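Local coordinates for protein putative dioxygenase (1H-3-hydroxy-4-oxoquinaldine 2,4-dioxygenase) (PDB 6RA3) that cleaves the ring of the Pseudomonas quinolone signal PQS with dioxygen, forming N-octanoylanthranilate and carbon monoxide, on an alpha/beta-hydrolase fold, at residues A209-F214 and A257-D262; A116-D121 and I261-G266. All coordinates share one frame; numbering follows the deposited sequence.

Contact 1: A209-F214 and A257-D262; sequences AIRHVF and AAEAID
Arg211, on strand 209-214, reaches up to helix 253-266 and joins two of its carboxylates, Glu259 and Asp262, in one salt-bridge network. NH1 is the shared nitrogen, 2.8 Å from Glu259 OE1, which it meets nearly along the C-O axis, and 2.8 Å from Asp262 OD2, which it meets on the anti side. NH2 adds a longer bond of 3.1 Å to the same Asp262 OD2, nearly along its C-O axis. The guanidinium thus grips a single aspartate oxygen with two nitrogens, end-on, while both acceptor oxygens lie at its edge, close to its plane. The carboxylates are turned out of that plane, Glu259 by 68° and Asp262 by 48°. Arginine suits the strand position because its long chain spans the gap: CG stands anti to the backbone N (chi1 179°), and a bend at chi3 turns the planar end along the helix, where residues three apart offer their acids on one side.

Apolar packing is slight: Val213 CG2 lies 4.3 Å from Glu259 CG.

Beyond the pair, Ser237 OG is hydrogen-bonded to Arg211 NE, and Glu259 OE2 forms a salt bridge with Arg239, whose guanidinium lies close to that of Arg211. Glu259, with one oxygen to each arginine, probably offsets their like charge, and the positive charge nearby would favour ionised carboxylates. With three charged hydrogen bonds against one carbon contact, charge chiefly ties strand to helix.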
ATOM      1  N   ALA A 209     -28.426 -18.943 -10.032  1.00 40.61           N
ATOM      2  CA  ALA A 209     -28.602 -18.033 -11.158  1.00 44.09           C
ATOM      3  C   ALA A 209     -27.251 -17.598 -11.699  1.00 48.14           C
ATOM      4  O   ALA A 209     -26.394 -17.112 -10.953  1.00 44.53           O
ATOM      5  CB  ALA A 209     -29.407 -16.813 -10.734  1.00 55.40           C
ATOM      6  N   ILE A 210     -27.052 -17.765 -12.994  1.00 40.90           N
ATOM      7  CA  ILE A 210     -25.784 -17.423 -13.619  1.00 44.60           C
ATOM      8  C   ILE A 210     -26.045 -16.441 -14.742  1.00 38.69           C
ATOM      9  O   ILE A 210     -26.995 -16.609 -15.511  1.00 43.86           O
ATOM     10  CB  ILE A 210     -25.063 -18.685 -14.131  1.00 45.17           C
ATOM     11  CG1 ILE A 210     -24.726 -19.597 -12.955  1.00 44.69           C
ATOM     12  CG2 ILE A 210     -23.852 -18.301 -14.921  1.00 38.70           C
ATOM     13  CD1 ILE A 210     -24.351 -21.014 -13.339  1.00 61.81           C
ATOM     14  N   ARG A 211     -25.204 -15.418 -14.842  1.00 35.02           N
ATOM     15  CA  ARG A 211     -25.307 -14.429 -15.905  1.00 35.29           C
ATOM     16  C   ARG A 211     -23.937 -14.222 -16.524  1.00 49.35           C
ATOM     17  O   ARG A 211     -22.974 -13.898 -15.818  1.00 41.21           O
ATOM     18  CB  ARG A 211     -25.868 -13.083 -15.418  1.00 37.20           C
ATOM     19  CG  ARG A 211     -25.960 -12.032 -16.560  1.00 37.00           C
ATOM     20  CD  ARG A 211     -26.917 -10.833 -16.292  1.00 45.39           C
ATOM     21  NE  ARG A 211     -28.148 -11.213 -15.598  1.00 38.89           N
ATOM     22  CZ  ARG A 211     -29.031 -10.354 -15.089  1.00 42.41           C
ATOM     23  NH1 ARG A 211     -28.845  -9.032 -15.194  1.00 46.74           N
ATOM     24  NH2 ARG A 211     -30.115 -10.816 -14.476  1.00 36.40           N
ATOM     25  N   HIS A 212     -23.856 -14.390 -17.841  1.00 47.29           N
ATOM     26  CA  HIS A 212     -22.660 -14.058 -18.596  1.00 46.04           C
ATOM     27  C   HIS A 212     -22.884 -12.726 -19.288  1.00 43.40           C
ATOM     28  O   HIS A 212     -23.901 -12.527 -19.960  1.00 40.14           O
ATOM     29  CB  HIS A 212     -22.325 -15.155 -19.614  1.00 46.88           C
ATOM     30  CG  HIS A 212     -21.077 -14.898 -20.392  1.00 52.30           C
ATOM     31  ND1 HIS A 212     -20.883 -15.389 -21.664  1.00 56.49           N
ATOM     32  CD2 HIS A 212     -19.954 -14.209 -20.081  1.00 50.53           C
ATOM     33  CE1 HIS A 212     -19.700 -15.006 -22.109  1.00 57.63           C
ATOM     34  NE2 HIS A 212     -19.119 -14.283 -21.169  1.00 58.49           N
ATOM     35  N   VAL A 213     -21.959 -11.802 -19.070  1.00 41.33           N
ATOM     36  CA  VAL A 213     -21.947 -10.495 -19.701  1.00 47.13           C
ATOM     37  C   VAL A 213     -20.643 -10.397 -20.468  1.00 54.50           C
ATOM     38  O   VAL A 213     -19.581 -10.729 -19.930  1.00 47.29           O
ATOM     39  CB  VAL A 213     -22.049  -9.362 -18.662  1.00 58.86           C
ATOM     40  CG1 VAL A 213     -21.980  -8.034 -19.337  1.00 47.50           C
ATOM     41  CG2 VAL A 213     -23.327  -9.481 -17.859  1.00 68.37           C
ATOM     42  N   PHE A 214     -20.713  -9.923 -21.708  1.00 51.04           N
ATOM     43  CA  PHE A 214     -19.553  -9.987 -22.581  1.00 49.93           C
ATOM     44  C   PHE A 214     -19.706  -8.955 -23.679  1.00 48.40           C
ATOM     45  O   PHE A 214     -20.789  -8.418 -23.906  1.00 52.15           O
ATOM     46  CB  PHE A 214     -19.392 -11.392 -23.167  1.00 51.60           C
ATOM     47  CG  PHE A 214     -20.611 -11.884 -23.911  1.00 50.78           C
ATOM     48  CD1 PHE A 214     -21.534 -12.715 -23.286  1.00 50.92           C
ATOM     49  CD2 PHE A 214     -20.829 -11.515 -25.234  1.00 49.84           C
ATOM     50  CE1 PHE A 214     -22.657 -13.183 -23.975  1.00 51.37           C
ATOM     51  CE2 PHE A 214     -21.949 -11.975 -25.929  1.00 49.73           C
ATOM     52  CZ  PHE A 214     -22.862 -12.810 -25.297  1.00 50.37           C
ATOM     53  N   ALA A 257     -21.719  -3.004 -13.276  1.00 29.69           N
ATOM     54  CA  ALA A 257     -22.140  -2.966 -11.881  1.00 35.80           C
ATOM     55  C   ALA A 257     -23.659  -3.025 -11.809  1.00 36.59           C
ATOM     56  O   ALA A 257     -24.239  -3.835 -11.071  1.00 32.01           O
ATOM     57  CB  ALA A 257     -21.591  -1.712 -11.202  1.00 36.07           C
ATOM     58  N   ALA A 258     -24.313  -2.187 -12.610  1.00 34.56           N
ATOM     59  CA  ALA A 258     -25.763  -2.265 -12.783  1.00 39.37           C
ATOM     60  C   ALA A 258     -26.233  -3.700 -13.012  1.00 43.39           C
ATOM     61  O   ALA A 258     -27.185  -4.161 -12.364  1.00 38.74           O
ATOM     62  CB  ALA A 258     -26.176  -1.377 -13.947  1.00 39.62           C
ATOM     63  N   GLU A 259     -25.546  -4.440 -13.905  1.00 39.01           N
ATOM     64  CA  GLU A 259     -25.956  -5.814 -14.197  1.00 36.17           C
ATOM     65  C   GLU A 259     -25.856  -6.698 -12.964  1.00 38.93           C
ATOM     66  O   GLU A 259     -26.734  -7.537 -12.721  1.00 36.83           O
ATOM     67  CB  GLU A 259     -25.101  -6.412 -15.320  1.00 43.24           C
ATOM     68  CG  GLU A 259     -25.375  -5.889 -16.688  1.00 42.78           C
ATOM     69  CD  GLU A 259     -26.733  -6.347 -17.249  1.00 46.72           C
ATOM     70  OE1 GLU A 259     -27.277  -7.390 -16.817  1.00 43.73           O
ATOM     71  OE2 GLU A 259     -27.246  -5.637 -18.133  1.00 52.04           O
ATOM     72  N   ALA A 260     -24.763  -6.557 -12.196  1.00 38.36           N
ATOM     73  CA  ALA A 260     -24.594  -7.341 -10.976  1.00 41.85           C
ATOM     74  C   ALA A 260     -25.671  -7.012  -9.952  1.00 36.23           C
ATOM     75  O   ALA A 260     -26.179  -7.897  -9.259  1.00 34.65           O
ATOM     76  CB  ALA A 260     -23.205  -7.086 -10.375  1.00 44.91           C
ATOM     77  N   ILE A 261     -25.984  -5.735  -9.788  1.00 43.06           N
ATOM     78  CA  ILE A 261     -27.003  -5.362  -8.811  1.00 49.62           C
ATOM     79  C   ILE A 261     -28.350  -5.959  -9.226  1.00 47.02           C
ATOM     80  O   ILE A 261     -29.039  -6.616  -8.427  1.00 38.43           O
ATOM     81  CB  ILE A 261     -27.035  -3.828  -8.652  1.00 50.42           C
ATOM     82  CG1 ILE A 261     -25.767  -3.370  -7.902  1.00 43.75           C
ATOM     83  CG2 ILE A 261     -28.269  -3.374  -7.909  1.00 50.76           C
ATOM     84  CD1 ILE A 261     -25.245  -2.020  -8.322  1.00 40.89           C
ATOM     85  N   ASP A 262     -28.694  -5.825 -10.511  1.00 45.62           N
ATOM     86  CA  ASP A 262     -29.911  -6.451 -11.039  1.00 46.30           C
ATOM     87  C   ASP A 262     -29.920  -7.967 -10.806  1.00 44.41           C
ATOM     88  O   ASP A 262     -30.915  -8.533 -10.335  1.00 36.80           O
ATOM     89  CB  ASP A 262     -30.034  -6.142 -12.525  1.00 44.10           C
ATOM     90  CG  ASP A 262     -31.214  -6.850 -13.158  1.00 53.29           C
ATOM     91  OD1 ASP A 262     -32.344  -6.331 -13.031  1.00 76.87           O
ATOM     92  OD2 ASP A 262     -31.017  -7.935 -13.759  1.00 50.15           O
TER

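Contact 2: A116-D121 and I261-G266; sequences AVMILD and IDLLAG
Leu263 of helix 253-266 packs on Ala116, Val117 and Met118 of strand 116-120, a helix-on-sheet contact of the alpha/beta-hydrolase fold in which the C-terminal helix covers part of one face of the central sheet. The short axes run nearly antiparallel, at 160°, and approach to 8.8 Å, somewhat closer than the roughly 10 Å usual for a helix on a sheet, as the small Ala116 beneath allows.

The tight part is the work of a single leucine. Its CG is anti to the backbone N (chi1 174°), which carries the branched end down onto the strand, where the two methyls divide the labour. CD1, together with CG, sits over the methyl of Ala116, and Leu263 CG is 3.8 Å from Ala116 CB; the small alanine lets the helix come close here, and Ala116 CA and Leu264 CA are 6.7 Å apart. Leu263 CD2 bears on the strand backbone and on the neighbouring Met118, whose CB it meets at 3.9 Å. The methionine's flexible chain bends at chi3, bringing CE alongside the same methyl. Val117 directs its own side chain to the other face of the sheet, against Ala102 and Ala106 of helix 99-109, and offers Leu263 mainly its carbonyl.

The outer side of the helix is quite different. Asp262, Ala265 and Gly266 are exposed and make no contact with the strand, a setting that suits the acid of Asp262. Leu264, at the flank, packs instead on Pro23 and Gln49. Beneath the leucine, the nearest approach of the whole contact is Leu263 CD2 to Val117 O, at 3.6 Å.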
ATOM      1  N   ALA A 116     -26.052 -16.541  -6.808  1.00 42.05           N
ATOM      2  CA  ALA A 116     -25.872 -16.040  -8.159  1.00 40.45           C
ATOM      3  C   ALA A 116     -24.385 -15.872  -8.441  1.00 41.45           C
ATOM      4  O   ALA A 116     -23.559 -15.795  -7.525  1.00 35.83           O
ATOM      5  CB  ALA A 116     -26.620 -14.724  -8.367  1.00 41.17           C
ATOM      6  N   VAL A 117     -24.076 -15.795  -9.731  1.00 36.09           N
ATOM      7  CA  VAL A 117     -22.719 -15.664 -10.256  1.00 40.24           C
ATOM      8  C   VAL A 117     -22.786 -14.851 -11.531  1.00 30.57           C
ATOM      9  O   VAL A 117     -23.522 -15.204 -12.453  1.00 42.24           O
ATOM     10  CB  VAL A 117     -22.056 -17.026 -10.585  1.00 39.85           C
ATOM     11  CG1 VAL A 117     -20.720 -16.808 -11.333  1.00 41.49           C
ATOM     12  CG2 VAL A 117     -21.868 -17.870  -9.354  1.00 41.03           C
ATOM     13  N   MET A 118     -21.979 -13.805 -11.623  1.00 33.69           N
ATOM     14  CA  MET A 118     -21.778 -13.069 -12.865  1.00 33.31           C
ATOM     15  C   MET A 118     -20.400 -13.384 -13.437  1.00 45.94           C
ATOM     16  O   MET A 118     -19.398 -13.375 -12.708  1.00 32.69           O
ATOM     17  CB  MET A 118     -21.909 -11.561 -12.648  1.00 34.18           C
ATOM     18  CG  MET A 118     -21.613 -10.738 -13.875  1.00 48.16           C
ATOM     19  SD  MET A 118     -22.316  -9.060 -13.890  1.00 48.19           S
ATOM     20  CE  MET A 118     -24.010  -9.531 -14.039  1.00 55.38           C
ATOM     21  N   ILE A 119     -20.351 -13.635 -14.748  1.00 45.34           N
ATOM     22  CA  ILE A 119     -19.111 -13.916 -15.464  1.00 41.54           C
ATOM     23  C   ILE A 119     -18.972 -12.906 -16.588  1.00 41.79           C
ATOM     24  O   ILE A 119     -19.952 -12.576 -17.264  1.00 45.98           O
ATOM     25  CB  ILE A 119     -19.071 -15.365 -15.988  1.00 41.69           C
ATOM     26  CG1 ILE A 119     -19.190 -16.344 -14.807  1.00 47.10           C
ATOM     27  CG2 ILE A 119     -17.795 -15.617 -16.781  1.00 53.20           C
ATOM     28  CD1 ILE A 119     -19.269 -17.816 -15.185  1.00 53.92           C
ATOM     29  N   LEU A 120     -17.761 -12.377 -16.743  1.00 42.37           N
ATOM     30  CA  LEU A 120     -17.424 -11.354 -17.726  1.00 48.14           C
ATOM     31  C   LEU A 120     -16.515 -11.976 -18.786  1.00 53.70           C
ATOM     32  O   LEU A 120     -15.394 -12.400 -18.472  1.00 44.15           O
ATOM     33  CB  LEU A 120     -16.728 -10.166 -17.061  1.00 57.07           C
ATOM     34  CG  LEU A 120     -17.507  -9.078 -16.310  1.00 50.83           C
ATOM     35  CD1 LEU A 120     -18.718  -9.607 -15.583  1.00 44.45           C
ATOM     36  CD2 LEU A 120     -16.553  -8.399 -15.345  1.00 47.09           C
ATOM     37  N   ASP A 121     -17.018 -12.052 -20.027  1.00 54.13           N
ATOM     38  CA  ASP A 121     -16.219 -12.284 -21.243  1.00 48.71           C
ATOM     39  C   ASP A 121     -15.432 -13.596 -21.200  1.00 46.85           C
ATOM     40  O   ASP A 121     -14.231 -13.622 -21.462  1.00 50.97           O
ATOM     41  CB  ASP A 121     -15.286 -11.101 -21.493  1.00 48.24           C
ATOM     42  CG  ASP A 121     -15.226 -10.694 -22.961  1.00 51.59           C
ATOM     43  OD1 ASP A 121     -14.537 -11.370 -23.760  1.00 48.18           O
ATOM     44  OD2 ASP A 121     -15.878  -9.688 -23.319  1.00 52.07           O
ATOM     45  N   ILE A 261     -25.984  -5.735  -9.788  1.00 43.06           N
ATOM     46  CA  ILE A 261     -27.003  -5.362  -8.811  1.00 49.62           C
ATOM     47  C   ILE A 261     -28.350  -5.959  -9.226  1.00 47.02           C
ATOM     48  O   ILE A 261     -29.039  -6.616  -8.427  1.00 38.43           O
ATOM     49  CB  ILE A 261     -27.035  -3.828  -8.652  1.00 50.42           C
ATOM     50  CG1 ILE A 261     -25.767  -3.370  -7.902  1.00 43.75           C
ATOM     51  CG2 ILE A 261     -28.269  -3.374  -7.909  1.00 50.76           C
ATOM     52  CD1 ILE A 261     -25.245  -2.020  -8.322  1.00 40.89           C
ATOM     53  N   ASP A 262     -28.694  -5.825 -10.511  1.00 45.62           N
ATOM     54  CA  ASP A 262     -29.911  -6.451 -11.039  1.00 46.30           C
ATOM     55  C   ASP A 262     -29.920  -7.967 -10.806  1.00 44.41           C
ATOM     56  O   ASP A 262     -30.915  -8.533 -10.335  1.00 36.80           O
ATOM     57  CB  ASP A 262     -30.034  -6.142 -12.525  1.00 44.10           C
ATOM     58  CG  ASP A 262     -31.214  -6.850 -13.158  1.00 53.29           C
ATOM     59  OD1 ASP A 262     -32.344  -6.331 -13.031  1.00 76.87           O
ATOM     60  OD2 ASP A 262     -31.017  -7.935 -13.759  1.00 50.15           O
ATOM     61  N   LEU A 263     -28.825  -8.647 -11.157  1.00 41.53           N
ATOM     62  CA  LEU A 263     -28.726 -10.087 -10.926  1.00 37.91           C
ATOM     63  C   LEU A 263     -28.989 -10.438  -9.470  1.00 43.20           C
ATOM     64  O   LEU A 263     -29.728 -11.387  -9.160  1.00 32.92           O
ATOM     65  CB  LEU A 263     -27.329 -10.574 -11.349  1.00 41.18           C
ATOM     66  CG  LEU A 263     -26.966 -12.037 -11.044  1.00 42.53           C
ATOM     67  CD1 LEU A 263     -27.908 -12.977 -11.773  1.00 44.54           C
ATOM     68  CD2 LEU A 263     -25.510 -12.336 -11.447  1.00 39.43           C
ATOM     69  N   LEU A 264     -28.363  -9.687  -8.554  1.00 42.42           N
ATOM     70  CA  LEU A 264     -28.544  -9.934  -7.129  1.00 46.55           C
ATOM     71  C   LEU A 264     -30.002  -9.736  -6.740  1.00 49.30           C
ATOM     72  O   LEU A 264     -30.599 -10.575  -6.053  1.00 46.53           O
ATOM     73  CB  LEU A 264     -27.632  -9.000  -6.329  1.00 41.86           C
ATOM     74  CG  LEU A 264     -27.605  -9.160  -4.807  1.00 50.75           C
ATOM     75  CD1 LEU A 264     -26.210  -8.846  -4.250  1.00 54.24           C
ATOM     76  CD2 LEU A 264     -28.624  -8.248  -4.157  1.00 54.48           C
ATOM     77  N   ALA A 265     -30.598  -8.636  -7.205  1.00 44.04           N
ATOM     78  CA  ALA A 265     -31.980  -8.326  -6.853  1.00 44.36           C
ATOM     79  C   ALA A 265     -32.900  -9.480  -7.226  1.00 51.20           C
ATOM     80  O   ALA A 265     -33.724  -9.924  -6.410  1.00 49.73           O
ATOM     81  CB  ALA A 265     -32.402  -7.038  -7.549  1.00 40.29           C
ATOM     82  N   GLY A 266     -32.735 -10.010  -8.448  1.00 48.59           N
ATOM     83  CA  GLY A 266     -33.570 -11.107  -8.911  1.00 42.84           C
ATOM     84  C   GLY A 266     -33.512 -12.339  -8.032  1.00 47.09           C
ATOM     85  O   GLY A 266     -34.471 -13.114  -7.985  1.00 51.75           O
TER

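In the fold
Contacts 1 and 2 lie side by side, their centres about 3 Å apart, and share Ile261 and Asp262. Strands 116-120 and 209-214 come in that order along the chain and are parallel neighbours in the central sheet, Arg211 pairing through its backbone with Val117 and Ile119; helix 253-266 arrives last and packs across both. Residues 257-262 meet strand 209-214 mainly through charge, and Leu263, one residue on, meets strand 116-120 through apolar packing, though Met118 also reaches earlier turns of the helix. Strand 116-120 leads into Asp121, whose hydrogen bond to His246, the probable proton donor/acceptor, is consistent with the acid-histidine pair of this fold's catalytic triad.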